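Local coordinates for esterase (PDB 3H2J), which probably hydrolyses carboxylic esters, as an esterase related to secretory lipases in the alpha/beta-hydrolase clan, at residues Tyr16-Ile21 with Lys41-Val46; Met171-Ser176 with Ala201-Ser206; Thr328-Ser333 with Asn357-Val362. All blocks are in the same frame, centred on the assembly; numbering follows the deposited sequence.

All three contacts belong to one mixed nine-stranded sheet. Interaction 1 lies at its antiparallel end, where the outermost strand 7-16 pairs with 43-54, whereas interactions 2 and 3 pair parallel strands, with 359-363 as the other edge. Interactions 2 and 3 have centres about 10 Å apart and touch through neighbouring strands 198-205 and 328-332; Ser206 N lies 2.9 Å from Cys331 O, a probable hydrogen bond. The centre of interaction 1 is about 23 Å from that of interaction 2 and about 29 Å from that of interaction 3. Interaction 2 carries Ser176, the likely nucleophile, whose geometry with His377 and Asp336 is consistent with a catalytic triad; interaction 1 lies remote from it.

Interaction 1. Residues Tyr16-Ile21 with Lys41-Val46; sequences YTRDAI and KCNVRV
Tyr16 and Val44 form an antiparallel hydrogen-bonded pair: Tyr16 N gives to Val44 O at 2.9 Å, and Val44 N gives back to Tyr16 O at 2.8 Å. The Tyr16 ring meets Val46 at its edge, ring atom CE1 lying 3.6 Å from Val46 CG2. At Thr17 the chain leaves the strand and turns into a helix, of which this residue is the N-cap. Its OG1 sits between the backbone N and the carbonyl carbon (chi1 66°) and there accepts a hydrogen bond from Ala20 N (3.0 Å). Arg18, in the first turn, has its backbone N held from the other segment: Asn43 OD1 accepts a hydrogen bond from Arg18 N (2.7 Å), with a bent N-H...O angle of 145°. A strand side chain thus binds an amide at the start of the helix. The Arg18 CA approaches Cys42 O to 3.5 Å, a CA-H...O contact to a buried carbonyl that has no conventional partner in the model. Beyond, the arginine chain bends at chi3 (-64°); its guanidinium turns an edge toward Lys41 O, while NH1 reaches Asp19 OD1 at 3.4 Å in a salt bridge within the segment. Ile21 points toward the strand and presses its CD1 tightly on Val44 CG2, 3.5 Å away, the two side chains crossing at about a right angle. Helix 108-114 adds to this apolar cluster, with Val110 against both Ile21 and Val44. Strand 43-54 is flanked in the sheet by 7-16 and 60-71, and the Cys42-Cys75 disulfide ties its start to the segment that follows strand 60-71.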
ATOM      1  N   TYR A  16      -5.061   2.109 -23.770  1.00 20.80           N
ATOM      2  CA  TYR A  16      -6.518   2.192 -23.704  1.00 20.37           C
ATOM      3  C   TYR A  16      -6.961   3.580 -24.158  1.00 20.69           C
ATOM      4  O   TYR A  16      -6.501   4.584 -23.617  1.00 18.40           O
ATOM      5  CB  TYR A  16      -7.008   1.946 -22.275  1.00 21.58           C
ATOM      6  CG  TYR A  16      -6.514   0.645 -21.687  1.00 22.16           C
ATOM      7  CD1 TYR A  16      -5.464   0.627 -20.769  1.00 23.86           C
ATOM      8  CD2 TYR A  16      -7.066  -0.571 -22.082  1.00 23.01           C
ATOM      9  CE1 TYR A  16      -4.972  -0.573 -20.260  1.00 24.17           C
ATOM     10  CE2 TYR A  16      -6.579  -1.779 -21.581  1.00 25.38           C
ATOM     11  CZ  TYR A  16      -5.533  -1.771 -20.672  1.00 24.60           C
ATOM     12  OH  TYR A  16      -5.042  -2.962 -20.185  1.00 26.32           O
ATOM     13  N   THR A  17      -7.846   3.639 -25.151  1.00 21.10           N
ATOM     14  CA  THR A  17      -8.334   4.918 -25.651  1.00 20.06           C
ATOM     15  C   THR A  17      -9.281   5.547 -24.632  1.00 20.01           C
ATOM     16  O   THR A  17      -9.839   4.850 -23.783  1.00 15.92           O
ATOM     17  CB  THR A  17      -9.083   4.759 -26.996  1.00 21.68           C
ATOM     18  OG1 THR A  17     -10.286   4.004 -26.798  1.00 22.61           O
ATOM     19  CG2 THR A  17      -8.199   4.046 -28.013  1.00 24.11           C
ATOM     20  N   ARG A  18      -9.459   6.861 -24.714  1.00 18.89           N
ATOM     21  CA  ARG A  18     -10.346   7.543 -23.789  1.00 21.06           C
ATOM     22  C   ARG A  18     -11.738   6.930 -23.894  1.00 20.52           C
ATOM     23  O   ARG A  18     -12.398   6.704 -22.881  1.00 18.30           O
ATOM     24  CB  ARG A  18     -10.402   9.050 -24.087  1.00 21.62           C
ATOM     25  CG  ARG A  18     -11.165   9.436 -25.347  1.00 30.78           C
ATOM     26  CD  ARG A  18     -11.148  10.951 -25.563  1.00 30.90           C
ATOM     27  NE  ARG A  18     -11.845  11.687 -24.512  1.00 35.35           N
ATOM     28  CZ  ARG A  18     -13.161  11.885 -24.475  1.00 37.82           C
ATOM     29  NH1 ARG A  18     -13.941  11.404 -25.435  1.00 39.41           N
ATOM     30  NH2 ARG A  18     -13.700  12.567 -23.471  1.00 36.15           N
ATOM     31  N   ASP A  19     -12.168   6.642 -25.123  1.00 21.34           N
ATOM     32  CA  ASP A  19     -13.484   6.052 -25.357  1.00 20.83           C
ATOM     33  C   ASP A  19     -13.603   4.663 -24.744  1.00 21.14           C
ATOM     34  O   ASP A  19     -14.649   4.307 -24.197  1.00 18.35           O
ATOM     35  CB  ASP A  19     -13.787   5.983 -26.861  1.00 23.07           C
ATOM     36  CG  ASP A  19     -14.079   7.345 -27.464  1.00 26.79           C
ATOM     37  OD1 ASP A  19     -14.328   8.298 -26.694  1.00 28.63           O
ATOM     38  OD2 ASP A  19     -14.073   7.465 -28.709  1.00 29.30           O
ATOM     39  N   ALA A  20     -12.535   3.875 -24.841  1.00 19.38           N
ATOM     40  CA  ALA A  20     -12.538   2.534 -24.272  1.00 20.09           C
ATOM     41  C   ALA A  20     -12.712   2.629 -22.764  1.00 19.62           C
ATOM     42  O   ALA A  20     -13.438   1.835 -22.166  1.00 21.13           O
ATOM     43  CB  ALA A  20     -11.228   1.810 -24.603  1.00 19.90           C
ATOM     44  N   ILE A  21     -12.049   3.609 -22.150  1.00 19.61           N
ATOM     45  CA  ILE A  21     -12.146   3.792 -20.706  1.00 19.73           C
ATOM     46  C   ILE A  21     -13.531   4.304 -20.313  1.00 20.20           C
ATOM     47  O   ILE A  21     -14.100   3.874 -19.311  1.00 20.32           O
ATOM     48  CB  ILE A  21     -11.064   4.773 -20.189  1.00 19.79           C
ATOM     49  CG1 ILE A  21      -9.673   4.229 -20.529  1.00 20.61           C
ATOM     50  CG2 ILE A  21     -11.186   4.939 -18.678  1.00 19.66           C
ATOM     51  CD1 ILE A  21      -8.533   5.175 -20.178  1.00 18.66           C
ATOM     52  N   LYS A  41     -11.015  11.582 -19.667  1.00 18.94           N
ATOM     53  CA  LYS A  41     -10.520  12.758 -20.373  1.00 19.84           C
ATOM     54  C   LYS A  41      -9.281  12.368 -21.172  1.00 20.27           C
ATOM     55  O   LYS A  41      -8.954  12.992 -22.181  1.00 20.73           O
ATOM     56  CB  LYS A  41     -10.136  13.855 -19.371  1.00 21.04           C
ATOM     57  CG  LYS A  41      -9.598  15.135 -20.012  1.00 25.11           C
ATOM     58  CD  LYS A  41      -9.067  16.143 -18.979  1.00 26.09           C
ATOM     59  CE  LYS A  41      -7.709  15.715 -18.411  1.00 27.41           C
ATOM     60  NZ  LYS A  41      -7.073  16.753 -17.533  1.00 28.60           N
ATOM     61  N   CYS A  42      -8.619  11.307 -20.723  1.00 20.25           N
ATOM     62  CA  CYS A  42      -7.367  10.866 -21.326  1.00 20.04           C
ATOM     63  C   CYS A  42      -7.298   9.441 -21.831  1.00 19.68           C
ATOM     64  O   CYS A  42      -8.035   8.570 -21.373  1.00 20.60           O
ATOM     65  CB  CYS A  42      -6.248  11.007 -20.292  1.00 18.85           C
ATOM     66  SG  CYS A  42      -6.233  12.587 -19.398  1.00 21.57           S
ATOM     67  N   ASN A  43      -6.384   9.223 -22.775  1.00 19.65           N
ATOM     68  CA  ASN A  43      -6.097   7.888 -23.277  1.00 17.68           C
ATOM     69  C   ASN A  43      -5.091   7.480 -22.205  1.00 17.60           C
ATOM     70  O   ASN A  43      -4.496   8.352 -21.569  1.00 16.41           O
ATOM     71  CB  ASN A  43      -5.375   7.931 -24.627  1.00 19.81           C
ATOM     72  CG  ASN A  43      -6.228   8.512 -25.734  1.00 21.13           C
ATOM     73  OD1 ASN A  43      -7.350   8.068 -25.963  1.00 21.05           O
ATOM     74  ND2 ASN A  43      -5.693   9.508 -26.434  1.00 21.19           N
ATOM     75  N   VAL A  44      -4.895   6.185 -21.988  1.00 15.46           N
ATOM     76  CA  VAL A  44      -3.940   5.755 -20.973  1.00 17.37           C
ATOM     77  C   VAL A  44      -2.995   4.691 -21.501  1.00 16.43           C
ATOM     78  O   VAL A  44      -3.423   3.629 -21.950  1.00 18.31           O
ATOM     79  CB  VAL A  44      -4.653   5.208 -19.712  1.00 16.26           C
ATOM     80  CG1 VAL A  44      -3.629   4.644 -18.736  1.00 17.17           C
ATOM     81  CG2 VAL A  44      -5.452   6.323 -19.042  1.00 17.73           C
ATOM     82  N   ARG A  45      -1.705   4.986 -21.445  1.00 16.94           N
ATOM     83  CA  ARG A  45      -0.698   4.046 -21.908  1.00 19.14           C
ATOM     84  C   ARG A  45      -0.068   3.375 -20.702  1.00 18.86           C
ATOM     85  O   ARG A  45       0.300   4.046 -19.733  1.00 20.56           O
ATOM     86  CB  ARG A  45       0.371   4.767 -22.729  1.00 21.59           C
ATOM     87  CG  ARG A  45       0.283   4.496 -24.214  1.00 26.68           C
ATOM     88  CD  ARG A  45      -1.020   4.985 -24.812  1.00 30.20           C
ATOM     89  NE  ARG A  45      -1.097   6.439 -24.845  1.00 32.11           N
ATOM     90  CZ  ARG A  45      -1.884   7.124 -25.667  1.00 31.37           C
ATOM     91  NH1 ARG A  45      -2.663   6.487 -26.529  1.00 33.93           N
ATOM     92  NH2 ARG A  45      -1.888   8.446 -25.629  1.00 29.85           N
ATOM     93  N   VAL A  46       0.050   2.052 -20.767  1.00 17.68           N
ATOM     94  CA  VAL A  46       0.614   1.268 -19.678  1.00 16.71           C
ATOM     95  C   VAL A  46       2.023   0.791 -19.992  1.00 17.82           C
ATOM     96  O   VAL A  46       2.255   0.134 -21.005  1.00 16.57           O
ATOM     97  CB  VAL A  46      -0.258   0.032 -19.382  1.00 18.73           C
ATOM     98  CG1 VAL A  46       0.303  -0.730 -18.187  1.00 18.82           C
ATOM     99  CG2 VAL A  46      -1.698   0.458 -19.136  1.00 16.37           C
TER

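Interaction 2. Residues Met171-Ser176 with Ala201-Ser206; sequences MLSGYS and ASAPIS
Ser173 and Ala203 meet through a side-chain bond: Ser173 OG, swung anti to its own backbone N (chi1 -167°), donates to Ala203 O at 2.9 Å, from well off the carbonyl plane. Gly174 N is 4.0 Å from the same oxygen and makes no hydrogen bond to it; the bond to this carbonyl across the pair comes from the hydroxyl. On the same face, Met171 runs extended beyond CG, and this CG touches Ala201 CB at 4.0 Å. Ser202, on the other face beside Leu172, sends its OG to Gln186 of helix 177-192. That helix links the two parallel strands in a beta-alpha-beta unit, and Ser176, at the turn into it, has the positive phi of 65° expected of the nucleophile elbow of alpha/beta hydrolases; its OG bonds to His377 NE2, as a catalytic serine would. Ser176 N is anchored by Ile205 O at 2.9 Å, and Ser176 CB rests 3.8 Å above the Tyr175 ring plane, over its centre. Ile205 meets that ring at the edge, CG2 being 4.2 Å from Tyr175 CD1. With CG1 beside its backbone N (chi1 -57°), Ile205 brings CG1 within 3.5 Å of Gly174 O, while the far end of the side chain leads away from strand 169-175.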
ATOM      1  N   MET A 171       2.445  13.838  -5.888  1.00 17.04           N
ATOM      2  CA  MET A 171       1.381  13.481  -4.961  1.00 16.13           C
ATOM      3  C   MET A 171       1.555  12.015  -4.578  1.00 15.24           C
ATOM      4  O   MET A 171       2.261  11.261  -5.256  1.00 13.40           O
ATOM      5  CB  MET A 171       0.008  13.665  -5.614  1.00 16.99           C
ATOM      6  CG  MET A 171      -0.288  15.056  -6.144  1.00 19.45           C
ATOM      7  SD  MET A 171      -1.881  15.073  -6.995  1.00 23.01           S
ATOM      8  CE  MET A 171      -2.060  16.852  -7.354  1.00 21.59           C
ATOM      9  N   LEU A 172       0.904  11.611  -3.497  1.00 13.32           N
ATOM     10  CA  LEU A 172       0.998  10.233  -3.048  1.00 13.93           C
ATOM     11  C   LEU A 172      -0.354   9.687  -2.626  1.00 15.47           C
ATOM     12  O   LEU A 172      -1.188  10.410  -2.075  1.00 15.17           O
ATOM     13  CB  LEU A 172       1.969  10.120  -1.869  1.00 14.51           C
ATOM     14  CG  LEU A 172       3.428  10.525  -2.111  1.00 17.69           C
ATOM     15  CD1 LEU A 172       4.171  10.566  -0.783  1.00 17.18           C
ATOM     16  CD2 LEU A 172       4.087   9.542  -3.073  1.00 14.18           C
ATOM     17  N   SER A 173      -0.569   8.407  -2.902  1.00 14.59           N
ATOM     18  CA  SER A 173      -1.801   7.738  -2.509  1.00 15.08           C
ATOM     19  C   SER A 173      -1.542   6.242  -2.485  1.00 14.25           C
ATOM     20  O   SER A 173      -0.551   5.769  -3.038  1.00 13.91           O
ATOM     21  CB  SER A 173      -2.935   8.064  -3.481  1.00 15.20           C
ATOM     22  OG  SER A 173      -4.181   7.663  -2.941  1.00 16.25           O
ATOM     23  N   GLY A 174      -2.427   5.498  -1.837  1.00 14.86           N
ATOM     24  CA  GLY A 174      -2.258   4.060  -1.753  1.00 14.77           C
ATOM     25  C   GLY A 174      -3.422   3.472  -0.993  1.00 15.40           C
ATOM     26  O   GLY A 174      -4.070   4.171  -0.217  1.00 14.67           O
ATOM     27  N   TYR A 175      -3.680   2.186  -1.198  1.00 15.75           N
ATOM     28  CA  TYR A 175      -4.800   1.525  -0.542  1.00 15.41           C
ATOM     29  C   TYR A 175      -4.397   0.327   0.314  1.00 15.28           C
ATOM     30  O   TYR A 175      -3.616  -0.524  -0.124  1.00 13.17           O
ATOM     31  CB  TYR A 175      -5.812   1.089  -1.607  1.00 14.33           C
ATOM     32  CG  TYR A 175      -6.694  -0.080  -1.214  1.00 15.56           C
ATOM     33  CD1 TYR A 175      -7.693   0.059  -0.247  1.00 17.79           C
ATOM     34  CD2 TYR A 175      -6.531  -1.326  -1.819  1.00 14.55           C
ATOM     35  CE1 TYR A 175      -8.512  -1.021   0.104  1.00 16.12           C
ATOM     36  CE2 TYR A 175      -7.339  -2.409  -1.479  1.00 14.91           C
ATOM     37  CZ  TYR A 175      -8.325  -2.251  -0.519  1.00 17.41           C
ATOM     38  OH  TYR A 175      -9.125  -3.319  -0.192  1.00 18.46           O
ATOM     39  N   SER A 176      -4.958   0.269   1.523  1.00 13.91           N
ATOM     40  CA  SER A 176      -4.710  -0.809   2.486  1.00 15.16           C
ATOM     41  C   SER A 176      -3.245  -0.786   2.939  1.00 14.55           C
ATOM     42  O   SER A 176      -2.824   0.168   3.600  1.00 14.25           O
ATOM     43  CB  SER A 176      -5.077  -2.155   1.859  1.00 13.59           C
ATOM     44  OG  SER A 176      -5.167  -3.161   2.847  1.00 15.41           O
ATOM     45  N   ALA A 201       0.277  16.973  -2.309  1.00 14.40           N
ATOM     46  CA  ALA A 201      -0.885  16.278  -1.771  1.00 15.70           C
ATOM     47  C   ALA A 201      -0.591  14.821  -1.461  1.00 15.20           C
ATOM     48  O   ALA A 201       0.167  14.168  -2.170  1.00 16.50           O
ATOM     49  CB  ALA A 201      -2.052  16.372  -2.755  1.00 16.10           C
ATOM     50  N   SER A 202      -1.187  14.329  -0.382  1.00 15.89           N
ATOM     51  CA  SER A 202      -1.032  12.942   0.025  1.00 15.05           C
ATOM     52  C   SER A 202      -2.413  12.457   0.448  1.00 15.20           C
ATOM     53  O   SER A 202      -3.109  13.135   1.209  1.00 14.47           O
ATOM     54  CB  SER A 202      -0.064  12.824   1.201  1.00 16.11           C
ATOM     55  OG  SER A 202       0.077  11.467   1.596  1.00 17.51           O
ATOM     56  N   ALA A 203      -2.816  11.292  -0.040  1.00 13.67           N
ATOM     57  CA  ALA A 203      -4.127  10.778   0.317  1.00 15.42           C
ATOM     58  C   ALA A 203      -4.120   9.287   0.616  1.00 15.50           C
ATOM     59  O   ALA A 203      -4.560   8.475  -0.202  1.00 17.53           O
ATOM     60  CB  ALA A 203      -5.104  11.077  -0.782  1.00 16.90           C
ATOM     61  N   PRO A 204      -3.595   8.908   1.788  1.00 14.15           N
ATOM     62  CA  PRO A 204      -3.547   7.496   2.177  1.00 14.94           C
ATOM     63  C   PRO A 204      -4.975   6.971   2.314  1.00 13.29           C
ATOM     64  O   PRO A 204      -5.852   7.673   2.823  1.00 16.13           O
ATOM     65  CB  PRO A 204      -2.816   7.528   3.520  1.00 13.67           C
ATOM     66  CG  PRO A 204      -1.942   8.750   3.413  1.00 15.54           C
ATOM     67  CD  PRO A 204      -2.865   9.751   2.752  1.00 13.33           C
ATOM     68  N   ILE A 205      -5.198   5.737   1.881  1.00 12.33           N
ATOM     69  CA  ILE A 205      -6.519   5.127   1.937  1.00 14.07           C
ATOM     70  C   ILE A 205      -6.550   3.844   2.758  1.00 11.86           C
ATOM     71  O   ILE A 205      -5.830   2.888   2.460  1.00 12.52           O
ATOM     72  CB  ILE A 205      -7.026   4.771   0.516  1.00 17.93           C
ATOM     73  CG1 ILE A 205      -7.040   6.018  -0.372  1.00 18.89           C
ATOM     74  CG2 ILE A 205      -8.413   4.132   0.600  1.00 15.28           C
ATOM     75  CD1 ILE A 205      -8.015   7.066   0.067  1.00 26.81           C
ATOM     76  N   SER A 206      -7.388   3.837   3.791  1.00 11.10           N
ATOM     77  CA  SER A 206      -7.583   2.678   4.652  1.00 12.37           C
ATOM     78  C   SER A 206      -6.297   2.001   5.085  1.00 12.06           C
ATOM     79  O   SER A 206      -6.179   0.773   5.014  1.00 10.80           O
ATOM     80  CB  SER A 206      -8.477   1.655   3.939  1.00 13.55           C
ATOM     81  OG  SER A 206      -9.676   2.260   3.490  1.00 12.55           O
TER

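Interaction 3. Residues Thr328-Ser333 with Asn357-Val362; sequences TLLCGS and NQVALV
Thr328 and Val359 begin a parallel pairing whose backbone bonds are all of one pattern. Thr328, Leu330 and Gly332 turn their amides to the other strand, and Thr328 and Leu330 also offer their carbonyls. Thr328 N gives to Gln358 O at 2.8 Å, and Thr328 O receives Ala360 N; one step on, Leu330 N gives to Ala360 O at 2.7 Å and Leu330 O takes Val362 N. The last bond is the longest, Gly332 N to Val362 O at 3.3 Å. Several of these carbonyls also meet a CA-H, most closely Leu330 O with Leu361 CA at 3.0 Å. The axes of the two short strand segments lie 25° apart.

Apolar contacts fall on two faces. On the one bearing Thr328, Leu330, Val359 and Leu361, Leu330 CD1 presses tightly on Val359 CG1 at 3.4 Å. Thr328 and Val359 run side by side, pointing the same way, with CB of the threonine 3.9 Å from CG2 of the valine. The threonine hydroxyl itself bonds outside the pair, to Thr326 O and Gln186. On the opposite face Val362 is the hub: its CG1, set between backbone N and carbonyl carbon (chi1 56°), lies 3.5 Å from Cys331 SG and 4.1 Å from Leu329 CD1.

One covalent bond fastens this second face, the disulfide from Cys331 to Cys384 of helix 376-396, a helix that also touches Leu329 and Val362. Helix 342-353 packs on the other face, against Leu330, Val359 and Leu361. Because that helix also connects strand 328-332 to edge strand 359-363, the arrangement is a beta-alpha-beta unit, the repeating element of the alpha/beta-hydrolase sheet.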
ATOM      1  N   THR A 328      -2.907  16.782   3.605  1.00 16.17           N
ATOM      2  CA  THR A 328      -3.184  15.351   3.620  1.00 16.73           C
ATOM      3  C   THR A 328      -4.630  15.007   3.938  1.00 15.82           C
ATOM      4  O   THR A 328      -5.217  15.553   4.873  1.00 18.70           O
ATOM      5  CB  THR A 328      -2.275  14.657   4.662  1.00 16.78           C
ATOM      6  OG1 THR A 328      -0.915  15.043   4.435  1.00 17.04           O
ATOM      7  CG2 THR A 328      -2.385  13.144   4.562  1.00 16.57           C
ATOM      8  N   LEU A 329      -5.195  14.094   3.155  1.00 15.16           N
ATOM      9  CA  LEU A 329      -6.569  13.653   3.346  1.00 16.70           C
ATOM     10  C   LEU A 329      -6.610  12.142   3.534  1.00 17.47           C
ATOM     11  O   LEU A 329      -6.379  11.381   2.599  1.00 18.41           O
ATOM     12  CB  LEU A 329      -7.440  14.042   2.141  1.00 16.85           C
ATOM     13  CG  LEU A 329      -8.917  13.625   2.232  1.00 18.99           C
ATOM     14  CD1 LEU A 329      -9.596  14.322   3.414  1.00 18.54           C
ATOM     15  CD2 LEU A 329      -9.626  13.983   0.942  1.00 19.57           C
ATOM     16  N   LEU A 330      -6.890  11.717   4.759  1.00 17.88           N
ATOM     17  CA  LEU A 330      -6.980  10.301   5.078  1.00 18.87           C
ATOM     18  C   LEU A 330      -8.403   9.848   4.766  1.00 19.10           C
ATOM     19  O   LEU A 330      -9.366  10.424   5.263  1.00 20.79           O
ATOM     20  CB  LEU A 330      -6.664  10.081   6.564  1.00 18.06           C
ATOM     21  CG  LEU A 330      -5.192  10.060   6.999  1.00 23.82           C
ATOM     22  CD1 LEU A 330      -4.393  11.099   6.244  1.00 25.51           C
ATOM     23  CD2 LEU A 330      -5.106  10.274   8.505  1.00 18.60           C
ATOM     24  N   CYS A 331      -8.541   8.829   3.926  1.00 16.60           N
ATOM     25  CA  CYS A 331      -9.867   8.343   3.575  1.00 15.99           C
ATOM     26  C   CYS A 331     -10.032   6.906   4.027  1.00 15.07           C
ATOM     27  O   CYS A 331      -9.067   6.151   4.090  1.00 13.23           O
ATOM     28  CB  CYS A 331     -10.093   8.442   2.057  1.00 19.01           C
ATOM     29  SG  CYS A 331     -11.778   8.050   1.464  1.00 22.22           S
ATOM     30  N   GLY A 332     -11.267   6.540   4.348  1.00 15.39           N
ATOM     31  CA  GLY A 332     -11.554   5.189   4.786  1.00 15.68           C
ATOM     32  C   GLY A 332     -13.038   5.060   5.062  1.00 16.49           C
ATOM     33  O   GLY A 332     -13.804   5.975   4.762  1.00 17.87           O
ATOM     34  N   SER A 333     -13.445   3.930   5.627  1.00 16.98           N
ATOM     35  CA  SER A 333     -14.853   3.695   5.943  1.00 17.70           C
ATOM     36  C   SER A 333     -15.037   3.295   7.400  1.00 18.57           C
ATOM     37  O   SER A 333     -14.294   2.469   7.929  1.00 16.51           O
ATOM     38  CB  SER A 333     -15.424   2.587   5.058  1.00 18.32           C
ATOM     39  OG  SER A 333     -16.739   2.247   5.474  1.00 21.07           O
ATOM     40  N   ASN A 357      -1.694  20.746  11.388  1.00 25.20           N
ATOM     41  CA  ASN A 357      -3.120  20.788  11.102  1.00 27.48           C
ATOM     42  C   ASN A 357      -3.295  20.674   9.593  1.00 25.46           C
ATOM     43  O   ASN A 357      -4.188  21.278   9.005  1.00 25.80           O
ATOM     44  CB  ASN A 357      -3.733  22.090  11.610  1.00 31.36           C
ATOM     45  CG  ASN A 357      -5.001  21.854  12.395  1.00 35.01           C
ATOM     46  OD1 ASN A 357      -5.952  21.249  11.893  1.00 34.68           O
ATOM     47  ND2 ASN A 357      -5.025  22.323  13.639  1.00 39.02           N
ATOM     48  N   GLN A 358      -2.421  19.881   8.982  1.00 23.71           N
ATOM     49  CA  GLN A 358      -2.422  19.658   7.542  1.00 22.17           C
ATOM     50  C   GLN A 358      -3.213  18.419   7.147  1.00 21.13           C
ATOM     51  O   GLN A 358      -3.468  18.192   5.967  1.00 21.03           O
ATOM     52  CB  GLN A 358      -0.982  19.494   7.051  1.00 22.49           C
ATOM     53  CG  GLN A 358      -0.136  20.730   7.220  1.00 23.56           C
ATOM     54  CD  GLN A 358      -0.671  21.887   6.415  1.00 25.22           C
ATOM     55  OE1 GLN A 358      -0.698  21.841   5.185  1.00 28.64           O
ATOM     56  NE2 GLN A 358      -1.112  22.931   7.102  1.00 25.78           N
ATOM     57  N   VAL A 359      -3.607  17.625   8.137  1.00 20.01           N
ATOM     58  CA  VAL A 359      -4.315  16.380   7.870  1.00 19.31           C
ATOM     59  C   VAL A 359      -5.797  16.377   8.206  1.00 20.14           C
ATOM     60  O   VAL A 359      -6.208  16.807   9.284  1.00 21.19           O
ATOM     61  CB  VAL A 359      -3.643  15.217   8.630  1.00 18.15           C
ATOM     62  CG1 VAL A 359      -4.129  13.884   8.091  1.00 17.93           C
ATOM     63  CG2 VAL A 359      -2.129  15.332   8.510  1.00 20.31           C
ATOM     64  N   ALA A 360      -6.593  15.868   7.273  1.00 18.34           N
ATOM     65  CA  ALA A 360      -8.033  15.774   7.453  1.00 19.63           C
ATOM     66  C   ALA A 360      -8.448  14.353   7.114  1.00 18.24           C
ATOM     67  O   ALA A 360      -7.650  13.572   6.600  1.00 16.28           O
ATOM     68  CB  ALA A 360      -8.742  16.755   6.535  1.00 19.77           C
ATOM     69  N   LEU A 361      -9.689  14.005   7.418  1.00 19.58           N
ATOM     70  CA  LEU A 361     -10.156  12.670   7.096  1.00 21.45           C
ATOM     71  C   LEU A 361     -11.563  12.720   6.546  1.00 22.00           C
ATOM     72  O   LEU A 361     -12.352  13.601   6.895  1.00 20.11           O
ATOM     73  CB  LEU A 361     -10.118  11.759   8.326  1.00 25.76           C
ATOM     74  CG  LEU A 361     -11.268  11.854   9.329  1.00 27.33           C
ATOM     75  CD1 LEU A 361     -11.143  10.728  10.349  1.00 28.50           C
ATOM     76  CD2 LEU A 361     -11.248  13.215  10.006  1.00 30.38           C
ATOM     77  N   VAL A 362     -11.868  11.774   5.670  1.00 21.11           N
ATOM     78  CA  VAL A 362     -13.189  11.679   5.077  1.00 22.11           C
ATOM     79  C   VAL A 362     -13.632  10.229   5.260  1.00 22.01           C
ATOM     80  O   VAL A 362     -12.860   9.297   5.021  1.00 20.02           O
ATOM     81  CB  VAL A 362     -13.157  12.071   3.575  1.00 22.12           C
ATOM     82  CG1 VAL A 362     -12.157  11.205   2.824  1.00 22.73           C
ATOM     83  CG2 VAL A 362     -14.544  11.944   2.971  1.00 21.65           C
TER